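Local coordinates for DHHA1 domain protein (Clostridium perfringens, PDB 3KEW) that probably belongs to the alanyl-tRNA synthetase family, binds a zinc ion and may, like freestanding relatives, hydrolyse mischarged tRNA(Ala), at residues Tyr7-Ile20 with Leu79-Phe92. Sequence-based numbering, arbitrary orientation.
Sequences YYEDQYIKEFKGEI and LKNLQCELDWERRF
The Trp88 indole lies between Lys14 and its own helix neighbour Phe92. Lys14 CD sits 4.0 Å from Trp88 CG, over one face. Phe92 CB covers the opposite face. The ring edge near CH2 meets the backbone O of Gln11, close to the ring plane. CG of Trp88 is anti to the backbone N (chi1 -175°), which sends the indole across to the loop of residues 11-14. The Phe16 ring carries Cys84 on one face: Cys84 CB is 3.7 Å from the ring centroid in a CH-pi contact. Cys84 SG also lies over this face, a sulfur-aromatic contact.

Phe16 and Cys84 stand on strands 15-18 and 82-86, which pair antiparallel and close a six-stranded barrel, 82-86 being bonded on its other edge to strand 51-53. Phe16 and Cys84 form a hydrogen-bonded pair, with Phe16 N to Cys84 O at 2.8 Å. Gly18 pairs likewise with Leu82, and Cys84 SG stands 4.0 Å from Gly18 N. Leu82, on the same face as Phe16 and Cys84, touches Ile20 CG1 with its CD1 at 3.7 Å. The other face is polar: Glu15 and Glu85 run side by side, with their carboxylate planes 60° apart. Their like charges, Glu15 OE2 and Glu85 OE1, are 4.1 Å apart.

Past the strands, Arg91 reaches back to the Asp10-Ile13 turn. Its NH1 makes a weak, bent bond of 2.7 Å to Gln11 O, which lies near the guanidinium plane. Leu86 CD1 covers one guanidinium face. Asp49 forms a salt bridge with Arg91 NE, and a water bonded to Asp10 O and Ile13 O accepts from Arg91 NH2. The side chain of Gln11 turns elsewhere, to His199 and Arg201.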
loop_
_atom_site.group_PDB
_atom_site.type_symbol
_atom_site.label_atom_id
_atom_site.label_comp_id
_atom_site.label_asym_id
_atom_site.label_seq_id
_atom_site.Cartn_x
_atom_site.Cartn_y
_atom_site.Cartn_z
ATOM N N TYR A 7 -5.947 1.547 -9.986
ATOM C CA TYR A 7 -4.910 1.178 -9.012
ATOM C C TYR A 7 -4.933 -0.289 -8.585
ATOM O O TYR A 7 -3.903 -0.831 -8.189
ATOM C CB TYR A 7 -4.930 2.119 -7.792
ATOM C CG TYR A 7 -6.270 2.329 -7.108
ATOM C CD1 TYR A 7 -7.032 3.473 -7.360
ATOM C CD2 TYR A 7 -6.757 1.403 -6.183
ATOM C CE1 TYR A 7 -8.254 3.672 -6.730
ATOM C CE2 TYR A 7 -7.970 1.592 -5.557
ATOM C CZ TYR A 7 -8.714 2.724 -5.833
ATOM O OH TYR A 7 -9.912 2.909 -5.188
ATOM N N TYR A 8 -6.104 -0.921 -8.653
ATOM C CA TYR A 8 -6.237 -2.353 -8.390
ATOM C C TYR A 8 -6.151 -3.221 -9.656
ATOM O O TYR A 8 -6.186 -4.448 -9.567
ATOM C CB TYR A 8 -7.550 -2.656 -7.662
ATOM C CG TYR A 8 -7.589 -2.322 -6.179
ATOM C CD1 TYR A 8 -8.783 -1.902 -5.580
ATOM C CD2 TYR A 8 -6.444 -2.424 -5.373
ATOM C CE1 TYR A 8 -8.847 -1.603 -4.215
ATOM C CE2 TYR A 8 -6.493 -2.114 -3.997
ATOM C CZ TYR A 8 -7.698 -1.704 -3.430
ATOM O OH TYR A 8 -7.767 -1.398 -2.087
ATOM N N GLU A 9 -6.054 -2.587 -10.826
ATOM C CA GLU A 9 -5.929 -3.312 -12.093
ATOM C C GLU A 9 -4.474 -3.356 -12.556
ATOM O O GLU A 9 -3.957 -4.419 -12.916
ATOM C CB GLU A 9 -6.828 -2.694 -13.179
ATOM C CG GLU A 9 -8.342 -2.755 -12.888
ATOM C CD GLU A 9 -8.824 -4.151 -12.523
ATOM O OE1 GLU A 9 -8.501 -5.113 -13.253
ATOM O OE2 GLU A 9 -9.527 -4.284 -11.496
ATOM N N ASP A 10 -3.839 -2.189 -12.539
ATOM C CA ASP A 10 -2.417 -2.031 -12.815
ATOM C C ASP A 10 -1.879 -0.925 -11.915
ATOM O O ASP A 10 -2.113 0.263 -12.150
ATOM C CB ASP A 10 -2.189 -1.694 -14.294
ATOM C CG ASP A 10 -0.707 -1.613 -14.676
ATOM O OD1 ASP A 10 -0.449 -1.426 -15.878
ATOM O OD2 ASP A 10 0.197 -1.734 -13.808
ATOM N N GLN A 11 -1.133 -1.328 -10.895
ATOM C CA GLN A 11 -0.628 -0.392 -9.890
ATOM C C GLN A 11 0.515 0.501 -10.379
ATOM O O GLN A 11 0.921 1.409 -9.673
ATOM C CB GLN A 11 -0.217 -1.137 -8.614
ATOM C CG GLN A 11 0.798 -2.245 -8.802
ATOM C CD GLN A 11 0.152 -3.596 -9.014
ATOM O OE1 GLN A 11 -0.444 -3.852 -10.060
ATOM N NE2 GLN A 11 0.274 -4.472 -8.028
ATOM N N TYR A 12 1.024 0.233 -11.581
ATOM C CA TYR A 12 2.115 1.014 -12.152
ATOM C C TYR A 12 1.662 2.099 -13.115
ATOM O O TYR A 12 2.496 2.849 -13.617
ATOM C CB TYR A 12 3.149 0.111 -12.825
ATOM C CG TYR A 12 3.944 -0.715 -11.845
ATOM C CD1 TYR A 12 3.626 -2.054 -11.616
ATOM C CD2 TYR A 12 5.010 -0.160 -11.141
ATOM C CE1 TYR A 12 4.346 -2.812 -10.719
ATOM C CE2 TYR A 12 5.732 -0.916 -10.226
ATOM C CZ TYR A 12 5.399 -2.243 -10.028
ATOM O OH TYR A 12 6.113 -3.009 -9.131
ATOM N N ILE A 13 0.353 2.186 -13.369
ATOM C CA ILE A 13 -0.204 3.275 -14.172
ATOM C C ILE A 13 -0.028 4.577 -13.396
ATOM O O ILE A 13 -0.542 4.716 -12.281
ATOM C CB ILE A 13 -1.711 3.058 -14.528
ATOM C CG1 ILE A 13 -1.890 1.875 -15.481
ATOM C CG2 ILE A 13 -2.330 4.326 -15.146
ATOM C CD1 ILE A 13 -3.342 1.484 -15.693
ATOM N N LYS A 14 0.720 5.510 -13.979
ATOM C CA LYS A 14 0.946 6.808 -13.349
ATOM C C LYS A 14 0.340 7.996 -14.111
ATOM O O LYS A 14 0.235 9.095 -13.563
ATOM C CB LYS A 14 2.441 7.024 -13.072
ATOM C CG LYS A 14 3.345 7.125 -14.293
ATOM C CD LYS A 14 4.799 7.325 -13.839
ATOM C CE LYS A 14 5.608 8.159 -14.823
ATOM N NZ LYS A 14 6.228 7.343 -15.898
ATOM N N GLU A 15 -0.033 7.773 -15.374
ATOM C CA GLU A 15 -0.784 8.750 -16.181
ATOM C C GLU A 15 -1.937 8.048 -16.866
ATOM O O GLU A 15 -1.787 6.905 -17.330
ATOM C CB GLU A 15 0.071 9.370 -17.275
ATOM C CG GLU A 15 1.287 10.127 -16.816
ATOM C CD GLU A 15 2.233 10.386 -17.962
ATOM O OE1 GLU A 15 3.461 10.310 -17.742
ATOM O OE2 GLU A 15 1.742 10.648 -19.086
ATOM N N PHE A 16 -3.069 8.744 -16.958
ATOM C CA PHE A 16 -4.287 8.185 -17.544
ATOM C C PHE A 16 -5.258 9.262 -18.020
ATOM O O PHE A 16 -5.086 10.460 -17.733
ATOM C CB PHE A 16 -4.979 7.220 -16.568
ATOM C CG PHE A 16 -5.542 7.887 -15.339
ATOM C CD1 PHE A 16 -6.912 8.082 -15.215
ATOM C CD2 PHE A 16 -4.708 8.308 -14.299
ATOM C CE1 PHE A 16 -7.445 8.704 -14.090
ATOM C CE2 PHE A 16 -5.235 8.929 -13.169
ATOM C CZ PHE A 16 -6.611 9.119 -13.064
ATOM N N LYS A 17 -6.268 8.817 -18.765
ATOM C CA LYS A 17 -7.305 9.683 -19.300
ATOM C C LYS A 17 -8.560 9.528 -18.465
ATOM O O LYS A 17 -8.964 8.415 -18.111
ATOM C CB LYS A 17 -7.580 9.359 -20.776
ATOM C CG LYS A 17 -6.950 10.324 -21.796
ATOM C CD LYS A 17 -5.454 10.512 -21.633
ATOM C CE LYS A 17 -4.859 11.441 -22.691
ATOM N NZ LYS A 17 -5.202 12.876 -22.471
ATOM N N GLY A 18 -9.169 10.652 -18.121
ATOM C CA GLY A 18 -10.347 10.617 -17.276
ATOM C C GLY A 18 -11.390 11.623 -17.683
ATOM O O GLY A 18 -11.089 12.629 -18.336
ATOM N N GLU A 19 -12.622 11.339 -17.279
ATOM C CA GLU A 19 -13.742 12.224 -17.520
ATOM C C GLU A 19 -14.416 12.512 -16.195
ATOM O O GLU A 19 -14.797 11.589 -15.471
ATOM C CB GLU A 19 -14.736 11.591 -18.499
ATOM C CG GLU A 19 -15.890 12.511 -18.896
ATOM C CD GLU A 19 -16.993 11.804 -19.679
ATOM O OE1 GLU A 19 -16.815 10.629 -20.080
ATOM O OE2 GLU A 19 -18.053 12.432 -19.884
ATOM N N ILE A 20 -14.547 13.799 -15.893
ATOM C CA ILE A 20 -15.238 14.256 -14.703
ATOM C C ILE A 20 -16.742 14.004 -14.830
ATOM O O ILE A 20 -17.392 14.515 -15.741
ATOM C CB ILE A 20 -14.938 15.747 -14.408
ATOM C CG1 ILE A 20 -13.480 15.909 -13.964
ATOM C CG2 ILE A 20 -15.877 16.274 -13.329
ATOM C CD1 ILE A 20 -13.009 17.341 -13.794
ATOM N N LEU A 79 -14.018 19.006 -19.198
ATOM C CA LEU A 79 -14.324 17.827 -18.386
ATOM C C LEU A 79 -14.246 16.457 -19.079
ATOM O O LEU A 79 -14.434 15.435 -18.430
ATOM C CB LEU A 79 -15.628 18.006 -17.594
ATOM C CG LEU A 79 -16.623 19.098 -17.971
ATOM C CD1 LEU A 79 -17.898 18.493 -18.531
ATOM C CD2 LEU A 79 -16.908 19.965 -16.757
ATOM N N LYS A 80 -13.938 16.434 -20.370
ATOM C CA LYS A 80 -13.761 15.170 -21.087
ATOM C C LYS A 80 -12.321 14.997 -21.543
ATOM O O LYS A 80 -11.635 15.989 -21.821
ATOM C CB LYS A 80 -14.714 15.078 -22.287
ATOM C CG LYS A 80 -16.150 14.779 -21.896
ATOM C CD LYS A 80 -17.092 14.743 -23.084
ATOM C CE LYS A 80 -18.489 14.348 -22.626
ATOM N NZ LYS A 80 -19.465 14.305 -23.747
ATOM N N ASN A 81 -11.876 13.739 -21.608
ATOM C CA ASN A 81 -10.559 13.370 -22.143
ATOM C C ASN A 81 -9.411 14.136 -21.462
ATOM O O ASN A 81 -8.542 14.714 -22.114
ATOM C CB ASN A 81 -10.549 13.544 -23.676
ATOM C CG ASN A 81 -9.372 12.862 -24.344
ATOM O OD1 ASN A 81 -9.050 11.708 -24.051
ATOM N ND2 ASN A 81 -8.719 13.578 -25.255
ATOM N N LEU A 82 -9.433 14.150 -20.135
ATOM C CA LEU A 82 -8.480 14.946 -19.369
ATOM C C LEU A 82 -7.209 14.167 -19.090
ATOM O O LEU A 82 -7.261 12.977 -18.785
ATOM C CB LEU A 82 -9.105 15.400 -18.050
ATOM C CG LEU A 82 -10.463 16.099 -18.117
ATOM C CD1 LEU A 82 -11.015 16.209 -16.724
ATOM C CD2 LEU A 82 -10.355 17.477 -18.768
ATOM N N GLN A 83 -6.073 14.848 -19.212
ATOM C CA GLN A 83 -4.788 14.302 -18.787
ATOM C C GLN A 83 -4.691 14.294 -17.265
ATOM O O GLN A 83 -4.674 15.355 -16.627
ATOM C CB GLN A 83 -3.623 15.102 -19.379
ATOM C CG GLN A 83 -2.849 14.369 -20.461
ATOM C CD GLN A 83 -2.147 13.122 -19.945
ATOM O OE1 GLN A 83 -2.621 11.999 -20.147
ATOM N NE2 GLN A 83 -1.013 13.312 -19.276
ATOM N N CYS A 84 -4.638 13.094 -16.693
ATOM C CA CYS A 84 -4.521 12.933 -15.247
ATOM C C CYS A 84 -3.233 12.210 -14.891
ATOM O O CYS A 84 -2.965 11.126 -15.419
ATOM C CB CYS A 84 -5.707 12.152 -14.701
ATOM S SG CYS A 84 -7.328 12.756 -15.196
ATOM N N GLU A 85 -2.443 12.799 -13.993
ATOM C CA GLU A 85 -1.175 12.195 -13.590
ATOM C C GLU A 85 -0.937 12.173 -12.083
ATOM O O GLU A 85 -1.167 13.164 -11.383
ATOM C CB GLU A 85 0.014 12.815 -14.333
ATOM C CG GLU A 85 -0.123 14.281 -14.688
ATOM C CD GLU A 85 0.787 14.686 -15.839
ATOM O OE1 GLU A 85 0.740 14.026 -16.900
ATOM O OE2 GLU A 85 1.541 15.670 -15.686
ATOM N N LEU A 86 -0.485 11.022 -11.596
ATOM C CA LEU A 86 -0.183 10.842 -10.182
ATOM C C LEU A 86 1.132 11.524 -9.832
ATOM O O LEU A 86 2.028 11.655 -10.672
ATOM C CB LEU A 86 -0.097 9.352 -9.820
ATOM C CG LEU A 86 -1.258 8.384 -10.078
ATOM C CD1 LEU A 86 -0.902 6.966 -9.646
ATOM C CD2 LEU A 86 -2.512 8.801 -9.388
ATOM N N ASP A 87 1.230 11.981 -8.587
ATOM C CA ASP A 87 2.515 12.239 -7.947
ATOM C C ASP A 87 3.077 10.837 -7.712
ATOM O O ASP A 87 2.692 10.157 -6.765
ATOM C CB ASP A 87 2.263 12.973 -6.622
ATOM C CG ASP A 87 3.544 13.375 -5.880
ATOM O OD1 ASP A 87 4.670 12.954 -6.234
ATOM O OD2 ASP A 87 3.395 14.131 -4.898
ATOM N N TRP A 88 3.951 10.396 -8.615
ATOM C CA TRP A 88 4.459 9.023 -8.581
ATOM C C TRP A 88 5.449 8.759 -7.439
ATOM O O TRP A 88 5.525 7.644 -6.929
ATOM C CB TRP A 88 5.059 8.583 -9.928
ATOM C CG TRP A 88 5.458 7.122 -9.879
ATOM C CD1 TRP A 88 6.725 6.613 -9.863
ATOM C CD2 TRP A 88 4.574 6.000 -9.755
ATOM N NE1 TRP A 88 6.682 5.241 -9.760
ATOM C CE2 TRP A 88 5.374 4.841 -9.697
ATOM C CE3 TRP A 88 3.177 5.860 -9.705
ATOM C CZ2 TRP A 88 4.827 3.566 -9.585
ATOM C CZ3 TRP A 88 2.641 4.592 -9.603
ATOM C CH2 TRP A 88 3.457 3.468 -9.548
ATOM N N GLU A 89 6.201 9.782 -7.047
ATOM C CA GLU A 89 7.152 9.664 -5.946
ATOM C C GLU A 89 6.443 9.322 -4.634
ATOM O O GLU A 89 6.862 8.411 -3.923
ATOM C CB GLU A 89 8.002 10.939 -5.823
ATOM C CG GLU A 89 9.387 10.838 -6.479
ATOM C CD GLU A 89 9.351 10.405 -7.948
ATOM O OE1 GLU A 89 8.971 11.226 -8.812
ATOM O OE2 GLU A 89 9.720 9.243 -8.239
ATOM N N ARG A 90 5.352 10.030 -4.351
ATOM C CA ARG A 90 4.517 9.768 -3.190
ATOM C C ARG A 90 3.907 8.367 -3.243
ATOM O O ARG A 90 3.899 7.651 -2.244
ATOM C CB ARG A 90 3.402 10.802 -3.119
ATOM C CG ARG A 90 2.484 10.664 -1.923
ATOM C CD ARG A 90 1.280 11.580 -2.064
ATOM N NE ARG A 90 0.226 11.239 -1.109
ATOM C CZ ARG A 90 0.095 11.786 0.096
ATOM N NH1 ARG A 90 0.946 12.720 0.512
ATOM N NH2 ARG A 90 -0.895 11.400 0.884
ATOM N N ARG A 91 3.385 8.008 -4.413
ATOM C CA ARG A 91 2.742 6.718 -4.656
ATOM C C ARG A 91 3.702 5.605 -4.316
ATOM O O ARG A 91 3.392 4.732 -3.508
ATOM C CB ARG A 91 2.446 6.575 -6.148
ATOM C CG ARG A 91 1.097 6.149 -6.531
ATOM C CD ARG A 91 0.531 4.916 -5.864
ATOM N NE ARG A 91 -0.798 4.782 -6.445
ATOM C CZ ARG A 91 -1.119 3.899 -7.384
ATOM N NH1 ARG A 91 -0.241 2.996 -7.789
ATOM N NH2 ARG A 91 -2.338 3.894 -7.885
ATOM N N PHE A 92 4.847 5.636 -4.993
ATOM C CA PHE A 92 5.831 4.562 -4.950
ATOM C C PHE A 92 6.452 4.436 -3.557
ATOM O O PHE A 92 6.696 3.322 -3.080
ATOM C CB PHE A 92 6.900 4.773 -6.034
ATOM C CG PHE A 92 7.706 3.538 -6.339
ATOM C CD1 PHE A 92 7.073 2.352 -6.713
ATOM C CD2 PHE A 92 9.097 3.556 -6.248
ATOM C CE1 PHE A 92 7.807 1.197 -6.988
ATOM C CE2 PHE A 92 9.842 2.408 -6.523
ATOM C CZ PHE A 92 9.190 1.224 -6.895
HETATM O O HOH W 1 -1.955 2.758 -10.894
#